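Local structure of HAD hydrolase, family IA, variant 3 (Entamoeba histolytica, 6W04) at residues A[3-7]-A[94-98]; A[8-14]-A[85-91]; A[18-23]-A[72-76]; A[164-169]-A[182-187]. The protein is probably a magnesium-dependent hydrolase of the haloacid dehalogenase superfamily. All blocks are in the same frame, centred on the assembly; numbering follows the deposited sequence.

In the fold
Contacts 1, 2 and 4 converge on one magnesium ion, to which Asp7, Asn9 and Asp169 each give an oxygen. Contacts 1 and 4 have centres about 11 Å apart and share the parallel sheet: strand 3-7 is bonded to strand 164-168, with Leu5 N 2.7 Å from Ile165 O. Contact 2 ties the loop leaving strand 3-7 to the segment leading into helix 91-100, and its Leu12 packs on Phe6 and Phe95. Contact 3 stands apart in the probable helical cap, its centre about 27 Å from that of contact 1. It still reaches the metal-site loop, where Tyr76 OH lies 3.3 Å from Asn9 ND2; the nearest side-chain atom of His19 is about 8 Å from the magnesium ion.

Contact 1. Residues A[3-7]-A[94-98]; sequences AVLFD and LFEAL. With MG (magnesium ion), chain B.
Val4 and Leu98 mark the nearest backbone approach, 8.6 Å between CA atoms, where helix 94-98 runs nearly antiparallel to strand 3-7 at 157°. This is helix-on-sheet packing in the Rossmann-like core of the HAD fold, with 11.0 Å between the segment axes; the contact is made by side chains, with no hydrogen bond across it. Phe6 carries most of it. Its CB points toward the helix, and CG, opposite the carbonyl carbon (chi1 -62°), keeps the ring in that direction. Phe95 meets that ring in a T-shaped pair: the planes stand at 86°, the centroids are 5.2 Å apart, and the CE1 corner of Phe95 points at one face of Phe6 near its rim. The opposite face is backed by Val4 CG1 of the same strand, so the ring is clasped from both sides, while Leu94 CD2 reaches its edge in plane, 4.0 Å from Phe6 CZ. Phe6 also meets the Phe167 ring of the neighbouring strand. Asp7 faces elsewhere; its OD2 binds the magnesium ion at 2.1 Å and its OD1 pairs with Lys144. Leu98 lies across Val4 at about a right angle, its CD1 3.9 Å from Val4 CG2.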
# COMPACT_ATOMS: atom_id res chain seq x y z
N ALA A 3 8.77 -4.29 15.43
CA ALA A 3 7.81 -4.81 14.47
C ALA A 3 8.15 -4.28 13.09
O ALA A 3 8.91 -3.32 12.93
CB ALA A 3 6.37 -4.44 14.85
N VAL A 4 7.56 -4.93 12.09
CA VAL A 4 7.58 -4.48 10.70
C VAL A 4 6.14 -4.29 10.25
O VAL A 4 5.31 -5.19 10.42
CB VAL A 4 8.28 -5.50 9.78
CG1 VAL A 4 8.23 -5.02 8.33
CG2 VAL A 4 9.69 -5.77 10.26
N LEU A 5 5.85 -3.14 9.66
CA LEU A 5 4.50 -2.86 9.15
C LEU A 5 4.61 -2.75 7.64
O LEU A 5 5.27 -1.84 7.13
CB LEU A 5 3.96 -1.57 9.78
CG LEU A 5 4.20 -1.47 11.30
CD1 LEU A 5 3.71 -0.13 11.88
CD2 LEU A 5 3.55 -2.68 12.02
N PHE A 6 3.99 -3.69 6.92
CA PHE A 6 4.01 -3.67 5.46
C PHE A 6 2.78 -2.98 4.88
O PHE A 6 1.64 -3.40 5.13
CB PHE A 6 4.04 -5.08 4.87
CG PHE A 6 5.25 -5.91 5.23
CD1 PHE A 6 6.37 -5.92 4.40
CD2 PHE A 6 5.23 -6.76 6.33
CE1 PHE A 6 7.48 -6.73 4.70
CE2 PHE A 6 6.34 -7.55 6.65
CZ PHE A 6 7.45 -7.54 5.83
N ASP A 7 3.01 -1.99 4.02
CA ASP A 7 1.97 -1.58 3.08
C ASP A 7 1.73 -2.71 2.09
O ASP A 7 2.60 -3.55 1.89
CB ASP A 7 2.40 -0.32 2.34
CG ASP A 7 1.38 0.16 1.34
OD1 ASP A 7 0.18 0.24 1.70
OD2 ASP A 7 1.78 0.48 0.20
N LEU A 94 11.36 -12.89 3.90
CA LEU A 94 11.37 -11.98 5.04
C LEU A 94 10.32 -12.38 6.07
O LEU A 94 10.60 -12.40 7.27
CB LEU A 94 11.15 -10.54 4.56
CG LEU A 94 11.38 -9.45 5.61
CD1 LEU A 94 12.72 -9.69 6.31
CD2 LEU A 94 11.32 -8.03 4.97
N PHE A 95 9.10 -12.70 5.61
CA PHE A 95 8.05 -13.17 6.51
C PHE A 95 8.53 -14.31 7.39
O PHE A 95 8.34 -14.29 8.61
CB PHE A 95 6.82 -13.65 5.71
CG PHE A 95 6.14 -12.60 4.89
CD1 PHE A 95 6.34 -11.25 5.12
CD2 PHE A 95 5.25 -12.99 3.90
CE1 PHE A 95 5.69 -10.31 4.34
CE2 PHE A 95 4.59 -12.06 3.13
CZ PHE A 95 4.81 -10.71 3.35
N GLU A 96 9.14 -15.33 6.78
CA GLU A 96 9.60 -16.48 7.55
C GLU A 96 10.75 -16.11 8.48
O GLU A 96 10.79 -16.54 9.64
CB GLU A 96 10.03 -17.60 6.60
CG GLU A 96 8.94 -18.02 5.62
CD GLU A 96 9.43 -19.06 4.62
OE1 GLU A 96 8.60 -19.79 4.04
OE2 GLU A 96 10.65 -19.14 4.41
N ALA A 97 11.69 -15.30 8.00
CA ALA A 97 12.81 -14.90 8.83
C ALA A 97 12.35 -14.08 10.03
O ALA A 97 12.92 -14.20 11.13
CB ALA A 97 13.83 -14.12 8.00
N LEU A 98 11.33 -13.24 9.85
CA LEU A 98 10.82 -12.42 10.94
C LEU A 98 10.20 -13.28 12.04
O LEU A 98 10.49 -13.09 13.23
CB LEU A 98 9.81 -11.40 10.41
CG LEU A 98 10.40 -10.22 9.62
CD1 LEU A 98 9.31 -9.38 8.95
CD2 LEU A 98 11.30 -9.36 10.52
MG MG B . 1.08 1.43 -1.48
O HOH W 1 1.16 3.15 -0.23
O HOH W 2 0.65 2.30 -3.46

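Contact 2. Residues A[8-14]-A[85-91]; sequences FNGTLIF and IKLCDGA. With MG (magnesium ion), chain B.
Leu12 and Cys88 join the two loops through the single direct hydrogen bond between them, Cys88 N to Leu12 O at 2.7 Å. It is moderately bent, with 154° at the hydrogen. The same carbonyl oxygen receives a CA-H contact from Leu87, 3.3 Å from Leu87 CA to Leu12 O. Around this point the packing is close. Leu12 CD2 rests on Ala91 CB at 3.8 Å, and one methyl, Leu87 CD2, touches both Leu12 CB and Ile13 CG2. Nearer the surface, Ile13 CB meets Ile85 CG2. Cys88 SG, anti to its own N (chi1 178°), approaches the Phe14 ring obliquely in a sulfur-aromatic contact, 4.5 Å from the centroid. Toward solvent the join is looser: Lys86 turns its side chain off the other loop, and water 3 bridges the backbones instead, accepting from Phe14 N and donating to Lys86 O at 2.6 Å. Segment 8-14 is itself coiled, since Phe8 O accepts from both Thr11 N and Leu12 N. That coil presents Asn9 O to the magnesium ion at 2.1 Å and Thr11 OG1 to Asp7 and Asp169. A tight helical turn directly after the first core strand, with the metal-binding backbone carbonyl inside it, is consistent with the squiggle of HAD-superfamily enzymes.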
# COMPACT_ATOMS: atom_id res chain seq x y z
N PHE A 8 0.56 -2.73 1.45
CA PHE A 8 0.29 -3.84 0.54
C PHE A 8 0.38 -3.42 -0.92
O PHE A 8 1.31 -3.84 -1.62
CB PHE A 8 -1.05 -4.49 0.87
CG PHE A 8 -1.21 -5.82 0.19
CD1 PHE A 8 -0.64 -6.96 0.73
CD2 PHE A 8 -1.84 -5.91 -1.04
CE1 PHE A 8 -0.74 -8.19 0.09
CE2 PHE A 8 -1.96 -7.13 -1.69
CZ PHE A 8 -1.40 -8.26 -1.12
N ASN A 9 -0.55 -2.59 -1.42
CA ASN A 9 -0.56 -2.20 -2.83
C ASN A 9 0.68 -1.40 -3.19
O ASN A 9 0.98 -0.38 -2.57
CB ASN A 9 -1.81 -1.38 -3.13
CG ASN A 9 -3.07 -2.12 -2.76
OD1 ASN A 9 -3.69 -1.86 -1.72
ND2 ASN A 9 -3.44 -3.08 -3.59
N GLY A 10 1.39 -1.85 -4.22
CA GLY A 10 2.60 -1.17 -4.67
C GLY A 10 3.83 -1.52 -3.86
O GLY A 10 4.94 -1.17 -4.27
N THR A 11 3.66 -2.23 -2.76
CA THR A 11 4.75 -2.60 -1.86
C THR A 11 4.93 -4.11 -1.81
O THR A 11 6.00 -4.62 -2.15
CB THR A 11 4.47 -2.01 -0.46
OG1 THR A 11 4.52 -0.58 -0.51
CG2 THR A 11 5.48 -2.52 0.57
N LEU A 12 3.90 -4.86 -1.39
CA LEU A 12 3.97 -6.32 -1.40
C LEU A 12 3.56 -6.93 -2.74
O LEU A 12 4.01 -8.04 -3.06
CB LEU A 12 3.10 -6.90 -0.28
CG LEU A 12 3.75 -6.85 1.11
CD1 LEU A 12 2.78 -7.31 2.19
CD2 LEU A 12 5.05 -7.71 1.16
N ILE A 13 2.72 -6.25 -3.52
CA ILE A 13 2.46 -6.62 -4.90
C ILE A 13 2.63 -5.39 -5.79
O ILE A 13 2.28 -4.28 -5.38
CB ILE A 13 1.06 -7.25 -5.08
CG1 ILE A 13 -0.07 -6.27 -4.70
CG2 ILE A 13 0.93 -8.56 -4.28
CD1 ILE A 13 -1.50 -6.83 -5.09
N PHE A 14 3.19 -5.57 -6.99
CA PHE A 14 3.41 -4.43 -7.88
C PHE A 14 2.19 -4.32 -8.79
O PHE A 14 2.20 -4.72 -9.95
CB PHE A 14 4.71 -4.58 -8.66
CG PHE A 14 5.97 -4.38 -7.83
CD1 PHE A 14 5.93 -4.46 -6.44
CD2 PHE A 14 7.19 -4.09 -8.44
CE1 PHE A 14 7.09 -4.29 -5.67
CE2 PHE A 14 8.36 -3.91 -7.68
CZ PHE A 14 8.30 -4.01 -6.29
N ILE A 85 0.11 -11.69 -10.91
CA ILE A 85 0.88 -10.82 -10.03
C ILE A 85 1.16 -11.57 -8.73
O ILE A 85 0.23 -12.06 -8.07
CB ILE A 85 0.13 -9.52 -9.78
CG1 ILE A 85 -0.03 -8.77 -11.11
CG2 ILE A 85 0.84 -8.68 -8.71
CD1 ILE A 85 -1.09 -7.66 -11.02
N LYS A 86 2.43 -11.68 -8.37
CA LYS A 86 2.87 -12.44 -7.20
C LYS A 86 3.32 -11.49 -6.10
O LYS A 86 3.60 -10.30 -6.35
CB LYS A 86 4.02 -13.38 -7.57
CG LYS A 86 3.65 -14.48 -8.54
CD LYS A 86 4.87 -15.25 -9.01
CE LYS A 86 4.48 -16.31 -10.03
NZ LYS A 86 3.76 -15.71 -11.20
N LEU A 87 3.43 -12.02 -4.88
CA LEU A 87 4.07 -11.26 -3.82
C LEU A 87 5.50 -10.91 -4.23
O LEU A 87 6.19 -11.72 -4.85
CB LEU A 87 4.08 -12.05 -2.52
CG LEU A 87 2.74 -12.18 -1.78
CD1 LEU A 87 2.90 -13.11 -0.59
CD2 LEU A 87 2.23 -10.82 -1.32
N CYS A 88 5.92 -9.69 -3.89
CA CYS A 88 7.21 -9.16 -4.32
C CYS A 88 8.35 -10.12 -3.96
O CYS A 88 8.30 -10.83 -2.94
CB CYS A 88 7.42 -7.78 -3.67
SG CYS A 88 9.00 -7.02 -4.05
N ASP A 89 9.36 -10.16 -4.83
CA ASP A 89 10.54 -11.00 -4.58
C ASP A 89 11.08 -10.77 -3.18
O ASP A 89 11.19 -9.63 -2.72
CB ASP A 89 11.64 -10.70 -5.60
CG ASP A 89 11.35 -11.25 -6.98
OD1 ASP A 89 10.37 -12.00 -7.16
OD2 ASP A 89 12.11 -10.90 -7.91
N GLY A 90 11.41 -11.87 -2.50
CA GLY A 90 11.99 -11.79 -1.17
C GLY A 90 11.00 -11.59 -0.05
O GLY A 90 11.37 -11.79 1.12
N ALA A 91 9.75 -11.23 -0.34
CA ALA A 91 8.79 -10.95 0.72
C ALA A 91 8.55 -12.18 1.59
O ALA A 91 8.65 -12.11 2.82
CB ALA A 91 7.48 -10.44 0.12
MG MG B . 1.08 1.43 -1.48
O HOH W 3 4.31 -8.09 -7.56
O HOH W 1 1.16 3.15 -0.23
O HOH W 2 0.65 2.30 -3.46

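Contact 3. Residues A[18-23]-A[72-76]; sequences LHAFCW and KENLY
Lys72 brings its ammonium group between two helices and meets the ring nitrogen of a histidine: NZ donates to His19 ND1 at 2.8 Å, close to the imidazole plane. Lys72 NZ also makes a salt bridge with Glu73 OE1 at 3.0 Å, meeting that oxygen from above the carboxylate plane, and water 4 links Lys72 NZ to Trp23 NE1. In the lysine, CG stands opposite the backbone N (chi1 175°) and the chain then bends at chi2, laying its methylenes over the indole. Lys72 CG sits 3.6 Å from the centroid of the six-membered ring of Trp23, almost on its normal, a CH-pi contact. The parent helices, 16-31 and 62-82, are consistent with the helical cap that many HAD relatives insert between the first and second core strands; their segments 18-23 and 72-76 run at 131°, with 9.3 Å between the axes. His19 also forms an offset stack with Tyr76, centroids 4.0 Å apart and planes 17° from parallel. His19 NE2 and Tyr76 OH both bond to Asp15 OD2, which fixes the far ends of the two rings. Cys22 SG packs against the Tyr76 backbone, 3.5 Å from Tyr76 CA, and touches Leu75 CG.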
# COMPACT_ATOMS: atom_id res chain seq x y z
N LEU A 18 -1.92 -2.45 -13.05
CA LEU A 18 -3.29 -2.94 -13.09
C LEU A 18 -4.28 -1.87 -12.65
O LEU A 18 -5.35 -1.72 -13.26
CB LEU A 18 -3.41 -4.19 -12.21
CG LEU A 18 -4.78 -4.85 -12.23
CD1 LEU A 18 -5.29 -4.99 -13.69
CD2 LEU A 18 -4.68 -6.25 -11.58
N HIS A 19 -3.97 -1.12 -11.59
CA HIS A 19 -4.84 0.01 -11.22
C HIS A 19 -4.97 1.00 -12.37
O HIS A 19 -6.07 1.49 -12.65
CB HIS A 19 -4.32 0.72 -9.95
CG HIS A 19 -4.53 -0.07 -8.70
ND1 HIS A 19 -5.78 -0.27 -8.15
CD2 HIS A 19 -3.66 -0.75 -7.91
CE1 HIS A 19 -5.66 -1.03 -7.07
NE2 HIS A 19 -4.39 -1.34 -6.91
N ALA A 20 -3.86 1.29 -13.06
CA ALA A 20 -3.91 2.20 -14.21
C ALA A 20 -4.83 1.67 -15.30
O ALA A 20 -5.64 2.43 -15.85
CB ALA A 20 -2.50 2.41 -14.77
N PHE A 21 -4.74 0.37 -15.62
CA PHE A 21 -5.63 -0.23 -16.62
C PHE A 21 -7.09 -0.09 -16.22
O PHE A 21 -7.94 0.17 -17.08
CB PHE A 21 -5.38 -1.74 -16.80
CG PHE A 21 -4.01 -2.09 -17.24
CD1 PHE A 21 -3.20 -1.15 -17.85
CD2 PHE A 21 -3.55 -3.38 -17.06
CE1 PHE A 21 -1.92 -1.50 -18.26
CE2 PHE A 21 -2.28 -3.73 -17.46
CZ PHE A 21 -1.47 -2.79 -18.07
N CYS A 22 -7.40 -0.37 -14.95
CA CYS A 22 -8.79 -0.29 -14.50
C CYS A 22 -9.31 1.13 -14.56
O CYS A 22 -10.46 1.34 -14.97
CB CYS A 22 -8.93 -0.83 -13.08
SG CYS A 22 -8.55 -2.57 -13.01
N TRP A 23 -8.50 2.12 -14.19
CA TRP A 23 -9.01 3.49 -14.32
C TRP A 23 -9.12 3.91 -15.78
O TRP A 23 -9.99 4.72 -16.12
CB TRP A 23 -8.12 4.50 -13.56
CG TRP A 23 -8.43 4.50 -12.09
CD1 TRP A 23 -7.60 4.12 -11.07
CD2 TRP A 23 -9.67 4.88 -11.49
NE1 TRP A 23 -8.25 4.26 -9.86
CE2 TRP A 23 -9.53 4.72 -10.09
CE3 TRP A 23 -10.91 5.32 -12.00
CZ2 TRP A 23 -10.57 4.99 -9.20
CZ3 TRP A 23 -11.94 5.58 -11.11
CH2 TRP A 23 -11.77 5.41 -9.73
N LYS A 72 -15.05 0.53 -10.16
CA LYS A 72 -13.64 0.38 -10.49
C LYS A 72 -12.99 -0.73 -9.67
O LYS A 72 -12.18 -1.51 -10.19
CB LYS A 72 -12.89 1.70 -10.28
CG LYS A 72 -11.36 1.55 -10.49
CD LYS A 72 -10.61 1.24 -9.20
CE LYS A 72 -9.13 0.85 -9.49
NZ LYS A 72 -8.41 0.66 -8.20
N GLU A 73 -13.32 -0.83 -8.38
CA GLU A 73 -12.68 -1.84 -7.55
C GLU A 73 -13.16 -3.24 -7.91
O GLU A 73 -12.37 -4.19 -7.82
CB GLU A 73 -12.89 -1.56 -6.06
CG GLU A 73 -12.24 -0.25 -5.59
CD GLU A 73 -10.69 -0.16 -5.72
OE1 GLU A 73 -10.02 -1.00 -6.36
OE2 GLU A 73 -10.13 0.81 -5.17
N ASN A 74 -14.42 -3.39 -8.31
CA ASN A 74 -14.87 -4.68 -8.82
C ASN A 74 -14.06 -5.10 -10.05
O ASN A 74 -13.69 -6.28 -10.18
CB ASN A 74 -16.36 -4.62 -9.13
CG ASN A 74 -16.85 -5.86 -9.82
OD1 ASN A 74 -17.41 -5.79 -10.91
ND2 ASN A 74 -16.62 -7.01 -9.20
N LEU A 75 -13.81 -4.17 -10.97
CA LEU A 75 -12.98 -4.50 -12.13
C LEU A 75 -11.57 -4.89 -11.68
O LEU A 75 -11.02 -5.91 -12.12
CB LEU A 75 -12.95 -3.33 -13.11
CG LEU A 75 -12.04 -3.40 -14.37
CD1 LEU A 75 -12.25 -4.67 -15.19
CD2 LEU A 75 -12.26 -2.16 -15.29
N TYR A 76 -10.98 -4.11 -10.78
CA TYR A 76 -9.64 -4.41 -10.28
C TYR A 76 -9.55 -5.79 -9.63
O TYR A 76 -8.63 -6.57 -9.93
CB TYR A 76 -9.21 -3.32 -9.30
CG TYR A 76 -8.03 -3.70 -8.44
CD1 TYR A 76 -6.73 -3.64 -8.94
CD2 TYR A 76 -8.22 -4.13 -7.12
CE1 TYR A 76 -5.64 -4.02 -8.15
CE2 TYR A 76 -7.12 -4.48 -6.31
CZ TYR A 76 -5.83 -4.41 -6.86
OH TYR A 76 -4.73 -4.76 -6.10
O HOH W 4 -7.82 3.13 -7.08

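Contact 4. Residues A[164-169]-A[182-187]; sequences CIVFED and ATPIGI. With MG (magnesium ion), chain B.
Strands 164-168 and 183-187 pair in parallel inside the central sheet, joined over helix 171-180 as a beta-alpha-beta unit. Five backbone bonds document the register, which runs from Cys164 opposite Ala182 to Asp169 opposite Ile187. Thr183 N to Cys164 O (3.0 Å) opens the ladder with a straight N-H, and Ile187 N to Glu168 O (2.8 Å) closes it. CA-H contacts fill in between, such as Pro184 CA to Val166 O at 3.2 Å. On one face the Phe167 ring runs alongside Ile185, with Ile185 CG2 3.7 Å from Phe167 CE2. Ile187 CD1 reaches the same ring obliquely, and Ile165 CG2 touches Ile185 CD1. On the Val166 side, Val166 CG2 meets Ala182 CB of the preceding loop at 3.6 Å, and Pro184 touches helix 171-180. Past the strand end Asp169 CG sits between its N and carbonyl carbon (chi1 68°), and from there OD2 binds the magnesium ion at 2.1 Å and is also hydrogen-bonded to Thr11 OG1. Glu168 stays one shell out: OE1 accepts from Asp169 N and from metal-bound water 1 (2.6 Å), while OE2 is held by Lys144 and Tyr150. An acidic pair at the C-terminal end of a core strand, steering the metal and its water, is consistent with motif IV of the HAD fold.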
# COMPACT_ATOMS: atom_id res chain seq x y z
N CYS A 164 9.21 0.66 14.98
CA CYS A 164 8.64 -0.06 13.84
C CYS A 164 9.30 0.39 12.54
O CYS A 164 9.50 1.59 12.31
CB CYS A 164 7.13 0.17 13.74
SG CYS A 164 6.15 -0.68 15.00
N ILE A 165 9.61 -0.59 11.70
CA ILE A 165 9.91 -0.36 10.29
C ILE A 165 8.60 -0.37 9.51
O ILE A 165 7.73 -1.22 9.74
CB ILE A 165 10.88 -1.43 9.75
CG1 ILE A 165 12.24 -1.27 10.41
CG2 ILE A 165 10.97 -1.34 8.24
CD1 ILE A 165 13.00 0.01 9.99
N VAL A 166 8.45 0.58 8.59
CA VAL A 166 7.36 0.62 7.62
C VAL A 166 7.96 0.55 6.22
O VAL A 166 8.87 1.32 5.90
CB VAL A 166 6.50 1.88 7.79
CG1 VAL A 166 5.49 1.99 6.63
CG2 VAL A 166 5.80 1.85 9.15
N PHE A 167 7.47 -0.38 5.41
CA PHE A 167 7.77 -0.46 3.99
C PHE A 167 6.63 0.20 3.22
O PHE A 167 5.47 -0.17 3.40
CB PHE A 167 7.93 -1.92 3.53
CG PHE A 167 9.20 -2.59 4.02
CD1 PHE A 167 9.16 -3.51 5.05
CD2 PHE A 167 10.42 -2.33 3.41
CE1 PHE A 167 10.32 -4.16 5.49
CE2 PHE A 167 11.59 -2.95 3.85
CZ PHE A 167 11.53 -3.87 4.89
N GLU A 168 6.96 1.16 2.37
CA GLU A 168 5.94 1.95 1.70
C GLU A 168 6.44 2.32 0.31
O GLU A 168 7.65 2.36 0.08
CB GLU A 168 5.61 3.22 2.50
CG GLU A 168 4.42 3.10 3.39
CD GLU A 168 3.13 3.18 2.60
OE1 GLU A 168 3.19 3.26 1.34
OE2 GLU A 168 2.05 3.18 3.24
N ASP A 169 5.50 2.60 -0.60
CA ASP A 169 5.85 2.89 -2.00
C ASP A 169 5.40 4.25 -2.50
O ASP A 169 5.70 4.60 -3.65
CB ASP A 169 5.27 1.82 -2.94
CG ASP A 169 3.75 1.87 -3.03
OD1 ASP A 169 3.21 2.05 -4.14
OD2 ASP A 169 3.10 1.70 -1.97
N ALA A 182 7.31 6.10 12.97
CA ALA A 182 8.01 4.91 12.50
C ALA A 182 9.13 5.28 11.53
O ALA A 182 9.27 6.43 11.09
CB ALA A 182 7.02 3.94 11.85
N THR A 183 9.96 4.29 11.19
CA THR A 183 11.09 4.50 10.29
C THR A 183 10.79 3.87 8.94
O THR A 183 10.66 2.64 8.85
CB THR A 183 12.37 3.91 10.88
OG1 THR A 183 12.71 4.62 12.08
CG2 THR A 183 13.53 4.02 9.88
N PRO A 184 10.66 4.66 7.87
CA PRO A 184 10.22 4.10 6.59
C PRO A 184 11.38 3.65 5.71
O PRO A 184 12.46 4.26 5.68
CB PRO A 184 9.48 5.28 5.93
CG PRO A 184 10.30 6.49 6.40
CD PRO A 184 10.87 6.12 7.78
N ILE A 185 11.13 2.57 4.98
CA ILE A 185 12.02 2.09 3.93
C ILE A 185 11.20 2.06 2.65
O ILE A 185 10.14 1.43 2.60
CB ILE A 185 12.61 0.70 4.25
CG1 ILE A 185 13.44 0.75 5.54
CG2 ILE A 185 13.41 0.17 3.06
CD1 ILE A 185 14.06 -0.60 5.98
N GLY A 186 11.67 2.78 1.63
CA GLY A 186 10.89 2.90 0.40
C GLY A 186 11.03 1.64 -0.44
O GLY A 186 12.07 0.98 -0.45
N ILE A 187 9.93 1.29 -1.13
CA ILE A 187 9.93 0.22 -2.12
C ILE A 187 9.82 0.88 -3.49
O ILE A 187 8.84 1.59 -3.77
CB ILE A 187 8.79 -0.78 -1.90
CG1 ILE A 187 8.99 -1.57 -0.59
CG2 ILE A 187 8.71 -1.75 -3.07
CD1 ILE A 187 10.29 -2.37 -0.53
MG MG B . 1.08 1.43 -1.48
O HOH W 1 1.16 3.15 -0.23
O HOH W 5 7.47 3.45 -5.56
O HOH W 2 0.65 2.30 -3.46